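Long-range contacts in iron binding protein FbpA (Mannheimia haemolytica, PDB 1Q35), which binds ferric iron in the periplasm and probably hands it on for uptake into the cell: residues A[147-152]-A[295-300]; A[223-228]-A[288-293]; A[158-163]-A[309-314]. All coordinates share one frame; numbering follows the deposited sequence. Where two conformers were deposited one is given.

Contact 1 (A[147-152]-A[295-300]); sequences FAAMIE and EDIAKN. With EDO (1,2-ethanediol), chain B.
Asn300 lies over the methyl of Ala148 and the backbone carbonyl next to it: its CB is 3.2 Å from Ala148 O and 3.7 Å from Ala148 CB. From there its amide runs along the helix toward Glu152. It comes in almost square to the glutamate chain, with the amide and carboxylate planes turned 58° apart. Asn300 ND2 donates to Glu152 OE1 (2.9 Å, nearly straight at 166°) with the acceptor in the amide plane, although the oxygen itself is met from above the carboxylate plane. A water donates to both Glu152 OE1 and Asn300 OD1 and so closes a second path between the same two groups, while OD1 also rests against Ile151 CG2.

The contact packs helix 141-168 against the end of helix 294-298 and the turn into helix 301-311, in a chain of the two-lobed periplasmic binding protein class. CG of Glu152 stands anti to its backbone N (chi1 -171°) and the chain then bends at chi2, which brings OE2 to Lys299. Lys299 NZ meets OE2 on its syn side at 2.9 Å and bonds Asp296 OD1 at 2.8 Å, so one ammonium group bridges two carboxylates. Those carboxylates are close to parallel, with Glu152 OE2 and Asp296 OD1 4.1 Å apart, a like-charge approach that the lysine probably offsets. Deeper in, Ile297 sets CG1 against Ala149 CB and CG2 against Ala148 CB, both at 4.3 Å, and it also touches Ile60 of helix 60-68.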
loop_
_atom_site.group_PDB
_atom_site.type_symbol
_atom_site.label_atom_id
_atom_site.label_comp_id
_atom_site.label_asym_id
_atom_site.label_seq_id
_atom_site.Cartn_x
_atom_site.Cartn_y
_atom_site.Cartn_z
ATOM N N PHE A 147 -10.373 5.795 -0.070
ATOM C CA PHE A 147 -11.713 6.321 0.162
ATOM C C PHE A 147 -11.918 6.701 1.635
ATOM O O PHE A 147 -12.645 7.644 1.940
ATOM C CB PHE A 147 -12.793 5.321 -0.289
ATOM C CG PHE A 147 -12.618 4.795 -1.701
ATOM C CD1 PHE A 147 -13.052 3.520 -2.011
ATOM C CD2 PHE A 147 -12.038 5.555 -2.708
ATOM C CE1 PHE A 147 -12.907 3.001 -3.290
ATOM C CE2 PHE A 147 -11.892 5.041 -3.994
ATOM C CZ PHE A 147 -12.339 3.767 -4.285
ATOM N N ALA A 148 -11.264 5.971 2.532
ATOM C CA ALA A 148 -11.317 6.254 3.960
ATOM C C ALA A 148 -10.704 7.614 4.278
ATOM O O ALA A 148 -11.257 8.376 5.064
ATOM C CB ALA A 148 -10.611 5.162 4.732
ATOM N N ALA A 149 -9.570 7.929 3.651
ATOM C CA ALA A 149 -8.977 9.254 3.796
ATOM C C ALA A 149 -9.946 10.320 3.281
ATOM O O ALA A 149 -10.110 11.375 3.894
ATOM C CB ALA A 149 -7.655 9.341 3.055
ATOM N N MET A 150 -10.604 10.038 2.160
ATOM C CA MET A 150 -11.561 10.976 1.593
ATOM C C MET A 150 -12.726 11.224 2.559
ATOM O O MET A 150 -13.190 12.350 2.674
ATOM C CB MET A 150 -12.035 10.494 0.222
ATOM C CG MET A 150 -10.895 10.465 -0.796
ATOM S SD MET A 150 -11.334 9.884 -2.429
ATOM C CE MET A 150 -12.089 11.374 -3.099
ATOM N N ILE A 151 -13.176 10.205 3.284
ATOM C CA ILE A 151 -14.214 10.411 4.291
ATOM C C ILE A 151 -13.740 11.367 5.394
ATOM O O ILE A 151 -14.487 12.239 5.832
ATOM C CB ILE A 151 -14.695 9.075 4.891
ATOM C CG1 ILE A 151 -15.486 8.276 3.852
ATOM C CG2 ILE A 151 -15.542 9.318 6.152
ATOM C CD1 ILE A 151 -15.806 6.866 4.287
ATOM N N GLU A 152 -12.501 11.221 5.840
ATOM C CA GLU A 152 -11.958 12.146 6.838
ATOM C C GLU A 152 -12.036 13.590 6.338
ATOM O O GLU A 152 -12.386 14.504 7.089
ATOM C CB GLU A 152 -10.509 11.781 7.180
ATOM C CG GLU A 152 -9.922 12.547 8.359
ATOM C CD GLU A 152 -10.376 12.045 9.719
ATOM O OE1 GLU A 152 -11.324 11.235 9.803
ATOM O OE2 GLU A 152 -9.776 12.475 10.731
ATOM N N GLU A 295 -3.473 6.699 11.427
ATOM C CA GLU A 295 -4.586 6.125 12.182
ATOM C C GLU A 295 -5.927 6.714 11.767
ATOM O O GLU A 295 -6.951 6.050 11.887
ATOM C CB GLU A 295 -4.393 6.320 13.687
ATOM C CG GLU A 295 -3.293 5.459 14.291
ATOM C CD GLU A 295 -1.951 6.165 14.382
ATOM O OE1 GLU A 295 -1.701 7.138 13.633
ATOM O OE2 GLU A 295 -1.124 5.728 15.206
ATOM N N ASP A 296 -5.919 7.957 11.297
ATOM C CA ASP A 296 -7.144 8.612 10.856
ATOM C C ASP A 296 -7.609 8.153 9.471
ATOM O O ASP A 296 -8.754 8.395 9.110
ATOM C CB ASP A 296 -6.993 10.126 10.923
ATOM C CG ASP A 296 -6.885 10.626 12.345
ATOM O OD1 ASP A 296 -7.590 10.084 13.222
ATOM O OD2 ASP A 296 -6.106 11.547 12.652
ATOM N N ILE A 297 -6.737 7.501 8.704
ATOM C CA ILE A 297 -7.171 6.755 7.521
ATOM C C ILE A 297 -7.928 5.511 7.993
ATOM O O ILE A 297 -9.091 5.303 7.638
ATOM C CB ILE A 297 -5.966 6.343 6.635
ATOM C CG1 ILE A 297 -5.218 7.577 6.122
ATOM C CG2 ILE A 297 -6.433 5.461 5.470
ATOM C CD1 ILE A 297 -3.875 7.247 5.491
ATOM N N ALA A 298 -7.261 4.690 8.804
ATOM C CA ALA A 298 -7.812 3.406 9.220
ATOM C C ALA A 298 -9.148 3.539 9.940
ATOM O O ALA A 298 -10.018 2.690 9.805
ATOM C CB ALA A 298 -6.815 2.663 10.099
ATOM N N LYS A 299 -9.296 4.616 10.703
ATOM C CA LYS A 299 -10.513 4.919 11.456
ATOM C C LYS A 299 -11.756 4.915 10.576
ATOM O O LYS A 299 -12.853 4.600 11.032
ATOM C CB LYS A 299 -10.331 6.310 12.094
ATOM C CG LYS A 299 -11.501 6.937 12.826
ATOM C CD LYS A 299 -11.063 8.288 13.419
ATOM C CE LYS A 299 -10.895 9.406 12.366
ATOM N NZ LYS A 299 -10.324 10.666 12.958
ATOM N N ASN A 300 -11.576 5.270 9.309
ATOM C CA ASN A 300 -12.679 5.414 8.364
ATOM C C ASN A 300 -12.844 4.236 7.407
ATOM O O ASN A 300 -13.694 4.287 6.516
ATOM C CB ASN A 300 -12.493 6.699 7.554
ATOM C CG ASN A 300 -12.594 7.929 8.407
ATOM O OD1 ASN A 300 -13.641 8.218 8.975
ATOM N ND2 ASN A 300 -11.496 8.653 8.530
HETATM C C1 EDO B . -10.178 -1.639 10.240
HETATM O O1 EDO B . -10.524 -2.661 11.164
HETATM C C2 EDO B . -9.411 -0.550 10.976
HETATM O O2 EDO B . -10.264 0.073 11.928
HETATM O O HOH W 1 -13.966 10.687 10.127
#

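Contact 2 (A[223-228]-A[288-293]); sequences GEHGTH and KSDTIK
OD2 of Asp290 approaches the His225 ring obliquely; the ring carries CG of Glu224 on one face, offset toward the rim, and stacks with the ring of His153 from helix 141-168. Asp290 in turn lays its CB and carboxylate carbon against the backbone of His225, with CB 3.1 Å from His225 O. CG anti to the backbone N (chi1 -165°) leaves OD2 to accept from Ile292 N, forming an Asx turn, and OD1 to meet His153 NE2 and a water that also bonds His228 ND1.

The backbones join in a single beta bridge between Thr227 and Ser289: Thr227 N donates to Lys288 O, and Asp290 N to Thr227 O, each at 2.9 Å. Gly226, with positive phi, is the last residue of the type I turn that begins at Gly223, and its CA lies 3.4 Å from Lys288 O, a CA-H...O approach. Gly223 O takes Gly226 N on one face and Lys288 NZ, 2.9 Å away, on the other. The lysine thus adds a charged donor to the carbonyl that closes the turn, which probably polarises it, while both oxygens of Asp290 are engaged and its rotation is fixed.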
loop_
_atom_site.group_PDB
_atom_site.type_symbol
_atom_site.label_atom_id
_atom_site.label_comp_id
_atom_site.label_asym_id
_atom_site.label_seq_id
_atom_site.Cartn_x
_atom_site.Cartn_y
_atom_site.Cartn_z
ATOM N N GLY A 223 -4.428 18.289 -5.495
ATOM C CA GLY A 223 -5.544 19.044 -4.965
ATOM C C GLY A 223 -5.324 19.407 -3.507
ATOM O O GLY A 223 -4.220 19.311 -2.977
ATOM N N GLU A 224 -6.406 19.791 -2.844
ATOM C CA GLU A 224 -6.367 20.326 -1.489
ATOM C C GLU A 224 -5.569 19.463 -0.515
ATOM O O GLU A 224 -4.797 19.967 0.304
ATOM C CB GLU A 224 -7.807 20.473 -0.985
ATOM C CG GLU A 224 -7.935 21.048 0.415
ATOM C CD GLU A 224 -9.374 21.218 0.873
ATOM O OE1 GLU A 224 -9.572 21.714 2.004
ATOM O OE2 GLU A 224 -10.305 20.856 0.120
ATOM N N HIS A 225 -5.784 18.153 -0.589
ATOM C CA HIS A 225 -5.164 17.215 0.344
ATOM C C HIS A 225 -4.075 16.364 -0.290
ATOM O O HIS A 225 -3.664 15.356 0.280
ATOM C CB HIS A 225 -6.239 16.344 0.979
ATOM C CG HIS A 225 -7.305 17.139 1.656
ATOM N ND1 HIS A 225 -7.191 17.578 2.957
ATOM C CD2 HIS A 225 -8.464 17.656 1.186
ATOM C CE1 HIS A 225 -8.271 18.266 3.280
ATOM N NE2 HIS A 225 -9.056 18.336 2.223
ATOM N N GLY A 226 -3.594 16.774 -1.458
ATOM C CA GLY A 226 -2.409 16.177 -2.037
ATOM C C GLY A 226 -2.561 14.718 -2.426
ATOM O O GLY A 226 -3.635 14.254 -2.800
ATOM N N THR A 227 -1.461 13.990 -2.321
ATOM C CA THR A 227 -1.386 12.597 -2.724
ATOM C C THR A 227 -1.550 11.690 -1.511
ATOM O O THR A 227 -0.904 11.886 -0.483
ATOM C CB THR A 227 -0.032 12.339 -3.401
ATOM O OG1 THR A 227 0.002 12.973 -4.688
ATOM C CG2 THR A 227 0.188 10.862 -3.683
ATOM N N HIS A 228 -2.420 10.700 -1.648
ATOM C CA HIS A 228 -2.628 9.675 -0.638
ATOM C C HIS A 228 -1.397 8.798 -0.481
ATOM O O HIS A 228 -0.877 8.252 -1.453
ATOM C CB HIS A 228 -3.835 8.817 -1.034
ATOM C CG HIS A 228 -4.076 7.625 -0.159
ATOM N ND1 HIS A 228 -4.655 7.710 1.091
ATOM C CD2 HIS A 228 -3.841 6.308 -0.374
ATOM C CE1 HIS A 228 -4.760 6.496 1.607
ATOM N NE2 HIS A 228 -4.278 5.626 0.738
ATOM N N LYS A 288 3.401 16.790 -2.817
ATOM C CA LYS A 288 2.763 17.133 -1.558
ATOM C C LYS A 288 1.932 15.948 -1.074
ATOM O O LYS A 288 0.931 15.584 -1.698
ATOM C CB LYS A 288 1.879 18.362 -1.758
ATOM C CG LYS A 288 1.188 18.881 -0.505
ATOM C CD LYS A 288 0.245 20.051 -0.824
ATOM C CE LYS A 288 -1.045 19.616 -1.532
ATOM N NZ LYS A 288 -1.910 20.784 -1.897
ATOM N N SER A 289 2.357 15.330 0.017
ATOM C CA SER A 289 1.597 14.247 0.631
ATOM C C SER A 289 0.410 14.790 1.418
ATOM O O SER A 289 0.456 15.887 1.971
ATOM C CB SER A 289 2.486 13.422 1.567
ATOM O OG SER A 289 3.440 12.654 0.853
ATOM N N ASP A 290 -0.648 13.995 1.487
ATOM C CA ASP A 290 -1.731 14.239 2.426
ATOM C C ASP A 290 -1.129 14.254 3.828
ATOM O O ASP A 290 -0.333 13.387 4.165
ATOM C CB ASP A 290 -2.770 13.118 2.289
ATOM C CG ASP A 290 -4.087 13.445 2.938
ATOM O OD1 ASP A 290 -5.088 12.760 2.592
ATOM O OD2 ASP A 290 -4.225 14.340 3.788
ATOM N N THR A 291 -1.504 15.243 4.635
ATOM C CA THR A 291 -1.018 15.340 6.013
ATOM C C THR A 291 -1.833 14.505 6.991
ATOM O O THR A 291 -1.508 14.470 8.174
ATOM C CB THR A 291 -1.013 16.810 6.487
ATOM O OG1 THR A 291 -2.320 17.375 6.349
ATOM C CG2 THR A 291 -0.101 17.670 5.620
ATOM N N ILE A 292 -2.892 13.843 6.525
ATOM C CA ILE A 292 -3.712 13.009 7.395
ATOM C C ILE A 292 -2.837 12.017 8.175
ATOM O O ILE A 292 -1.895 11.432 7.644
ATOM C CB ILE A 292 -4.790 12.268 6.562
ATOM C CG1 ILE A 292 -5.838 11.622 7.474
ATOM C CG2 ILE A 292 -4.155 11.232 5.619
ATOM C CD1 ILE A 292 -7.013 11.034 6.706
ATOM N N LYS A 293 -3.142 11.847 9.452
ATOM C CA LYS A 293 -2.453 10.857 10.268
ATOM C C LYS A 293 -2.855 9.452 9.824
ATOM O O LYS A 293 -4.016 9.208 9.491
ATOM C CB LYS A 293 -2.808 11.037 11.739
ATOM C CG LYS A 293 -2.171 12.221 12.416
ATOM C CD LYS A 293 -1.499 11.815 13.731
ATOM C CE LYS A 293 -2.446 11.092 14.690
ATOM N NZ LYS A 293 -1.904 9.779 15.161
HETATM O O HOH W 2 -4.536 10.101 2.306
#

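Contact 3 (A[158-163]-A[309-314]); sequences KTKAFL and DEVKFD
Lys160 runs nearly perpendicular to Glu310, the fully extended lysine chain passing across the end of an extended glutamate. Lys160 NZ meets Glu310 OE2 at 2.9 Å to form a salt bridge, using the anti side of the carboxylate and lying 28° out of its plane. Lys160 and Val311 lie side by side, pointing opposite ways, so that the aliphatic part of the lysine rests on the valine, with CG 3.7 Å from Val311 CG1. A chi1 of -53° sets CG1 beside the valine backbone N, turned to the lysine, and leaves CG2 facing Leu163 CB at 4.2 Å. Phe313 turns its ring edge to the other helix: CE1 is 3.8 Å from Leu163 O, which lies near the ring plane, and 4.4 Å from Leu163 CD2.

These side chains join helix 141-168 to the C-terminal end of helix 301-311. That end is a Schellman motif, in which Lys312 takes a positive phi and the chain swings round to present Phe313. Asp309 O accepts from Lys312 N and, from the opposite face of its plane, from Lys312 NZ. Lys167, further along helix 141-168, donates to Val311 O and Lys312 O. A water accepts from Lys160 NZ beside the salt bridge. Two lysine ammonium groups thus reach carbonyls at or just past this helix end, where the negative end of the helix dipole would probably favour their charge.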
loop_
_atom_site.group_PDB
_atom_site.type_symbol
_atom_site.label_atom_id
_atom_site.label_comp_id
_atom_site.label_asym_id
_atom_site.label_seq_id
_atom_site.Cartn_x
_atom_site.Cartn_y
_atom_site.Cartn_z
ATOM N N LYS A 158 -20.371 13.260 0.406
ATOM C CA LYS A 158 -19.505 13.680 -0.691
ATOM C C LYS A 158 -18.641 12.525 -1.183
ATOM O O LYS A 158 -18.404 12.403 -2.382
ATOM C CB LYS A 158 -18.618 14.855 -0.251
ATOM C CG LYS A 158 -17.750 15.484 -1.342
ATOM C CD LYS A 158 -16.966 16.704 -0.839
ATOM C CE LYS A 158 -17.773 17.993 -0.846
ATOM N NZ LYS A 158 -17.286 18.958 0.191
ATOM N N THR A 159 -18.160 11.678 -0.282
ATOM C CA THR A 159 -17.356 10.537 -0.709
ATOM C C THR A 159 -18.210 9.547 -1.516
ATOM O O THR A 159 -17.753 9.009 -2.519
ATOM C CB THR A 159 -16.662 9.853 0.477
ATOM O OG1 THR A 159 -15.793 10.793 1.121
ATOM C CG2 THR A 159 -15.747 8.740 -0.007
ATOM N N LYS A 160 -19.454 9.322 -1.100
ATOM C CA LYS A 160 -20.349 8.447 -1.860
ATOM C C LYS A 160 -20.627 9.017 -3.246
ATOM O O LYS A 160 -20.624 8.275 -4.226
ATOM C CB LYS A 160 -21.664 8.200 -1.121
ATOM C CG LYS A 160 -22.524 7.137 -1.808
ATOM C CD LYS A 160 -23.753 6.786 -0.992
ATOM C CE LYS A 160 -24.592 5.738 -1.695
ATOM N NZ LYS A 160 -25.755 5.333 -0.863
ATOM N N ALA A 161 -20.865 10.320 -3.332
ATOM C CA ALA A 161 -21.093 10.961 -4.625
ATOM C C ALA A 161 -19.871 10.791 -5.526
ATOM O O ALA A 161 -20.014 10.523 -6.723
ATOM C CB ALA A 161 -21.443 12.426 -4.461
ATOM N N PHE A 162 -18.676 10.925 -4.956
ATOM C CA PHE A 162 -17.447 10.656 -5.683
ATOM C C PHE A 162 -17.417 9.219 -6.209
ATOM O O PHE A 162 -17.118 8.996 -7.382
ATOM C CB PHE A 162 -16.218 10.939 -4.809
ATOM C CG PHE A 162 -14.969 10.297 -5.323
ATOM C CD1 PHE A 162 -14.334 10.785 -6.455
ATOM C CD2 PHE A 162 -14.441 9.181 -4.700
ATOM C CE1 PHE A 162 -13.182 10.180 -6.935
ATOM C CE2 PHE A 162 -13.296 8.567 -5.187
ATOM C CZ PHE A 162 -12.667 9.075 -6.301
ATOM N N LEU A 163 -17.725 8.249 -5.357
ATOM C CA LEU A 163 -17.709 6.849 -5.778
ATOM C C LEU A 163 -18.732 6.566 -6.873
ATOM O O LEU A 163 -18.459 5.770 -7.761
ATOM C CB LEU A 163 -17.936 5.921 -4.590
ATOM C CG LEU A 163 -16.788 5.879 -3.575
ATOM C CD1 LEU A 163 -17.197 5.102 -2.346
ATOM C CD2 LEU A 163 -15.530 5.280 -4.181
ATOM N N ASP A 309 -19.954 -0.848 -0.964
ATOM C CA ASP A 309 -21.058 -1.798 -1.045
ATOM C C ASP A 309 -22.355 -1.124 -1.486
ATOM O O ASP A 309 -23.063 -1.653 -2.343
ATOM C CB ASP A 309 -21.260 -2.503 0.296
ATOM C CG ASP A 309 -22.387 -3.510 0.252
ATOM O OD1 ASP A 309 -22.300 -4.458 -0.554
ATOM O OD2 ASP A 309 -23.407 -3.418 0.965
ATOM N N GLU A 310 -22.670 0.044 -0.926
ATOM C CA GLU A 310 -23.909 0.744 -1.261
ATOM C C GLU A 310 -23.971 1.112 -2.738
ATOM O O GLU A 310 -25.015 0.970 -3.371
ATOM C CB GLU A 310 -24.073 2.005 -0.410
ATOM C CG GLU A 310 -24.422 1.729 1.040
ATOM C CD GLU A 310 -24.418 2.976 1.899
ATOM O OE1 GLU A 310 -24.427 2.821 3.133
ATOM O OE2 GLU A 310 -24.416 4.098 1.346
ATOM N N VAL A 311 -22.854 1.571 -3.299
ATOM C CA VAL A 311 -22.841 1.971 -4.706
ATOM C C VAL A 311 -22.663 0.774 -5.644
ATOM O O VAL A 311 -22.751 0.932 -6.858
ATOM C CB VAL A 311 -21.768 3.061 -5.004
ATOM C CG1 VAL A 311 -21.920 4.242 -4.054
ATOM C CG2 VAL A 311 -20.361 2.502 -4.954
ATOM N N LYS A 312 -22.417 -0.404 -5.080
ATOM C CA LYS A 312 -22.182 -1.626 -5.851
ATOM C C LYS A 312 -21.115 -1.343 -6.905
ATOM O O LYS A 312 -21.316 -1.527 -8.111
ATOM C CB LYS A 312 -23.485 -2.168 -6.459
ATOM C CG LYS A 312 -24.508 -2.618 -5.413
ATOM C CD LYS A 312 -24.042 -3.854 -4.648
ATOM C CE LYS A 312 -25.108 -4.383 -3.695
ATOM N NZ LYS A 312 -25.060 -3.718 -2.362
ATOM N N PHE A 313 -19.965 -0.890 -6.411
ATOM C CA PHE A 313 -18.907 -0.341 -7.247
ATOM C C PHE A 313 -18.447 -1.287 -8.349
ATOM O O PHE A 313 -18.130 -0.842 -9.453
ATOM C CB PHE A 313 -17.701 0.064 -6.385
ATOM C CG PHE A 313 -16.677 0.863 -7.132
ATOM C CD1 PHE A 313 -16.786 2.241 -7.226
ATOM C CD2 PHE A 313 -15.625 0.235 -7.767
ATOM C CE1 PHE A 313 -15.856 2.968 -7.923
ATOM C CE2 PHE A 313 -14.695 0.960 -8.469
ATOM C CZ PHE A 313 -14.806 2.330 -8.539
ATOM N N ASP A 314 -18.376 -2.572 -8.034
ATOM C CA ASP A 314 -17.827 -3.559 -8.962
ATOM C C ASP A 314 -18.836 -4.116 -9.964
ATOM O O ASP A 314 -18.457 -4.855 -10.871
ATOM C CB ASP A 314 -17.212 -4.719 -8.188
ATOM C CG ASP A 314 -15.963 -4.329 -7.420
ATOM O OD1 ASP A 314 -15.425 -3.208 -7.607
ATOM O OD2 ASP A 314 -15.440 -5.113 -6.606
HETATM O O HOH W 3 -26.983 3.679 -2.727
#

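In the fold
Contacts 1 and 3 share helix 141-168, and their other segments follow each other in the chain, on helices 294-298 and 301-311. Their centres are about 15 Å apart, and they touch where Phe147 CZ meets Leu163 CD2 at 3.5 Å. Contact 2 is nested along the chain inside the loops closed by both others. It abuts contact 1, about 12 Å away between centres, through Ile292, whose CD1 lies 3.6 Å from Glu152 CB, without touching contact 3. The iron site, empty in this model, is not touched by the side chains measured: those of Ile297 and Phe313 are about 10 and 12 Å from that of Tyr142, and that of Thr227 about 11 Å from Tyr198.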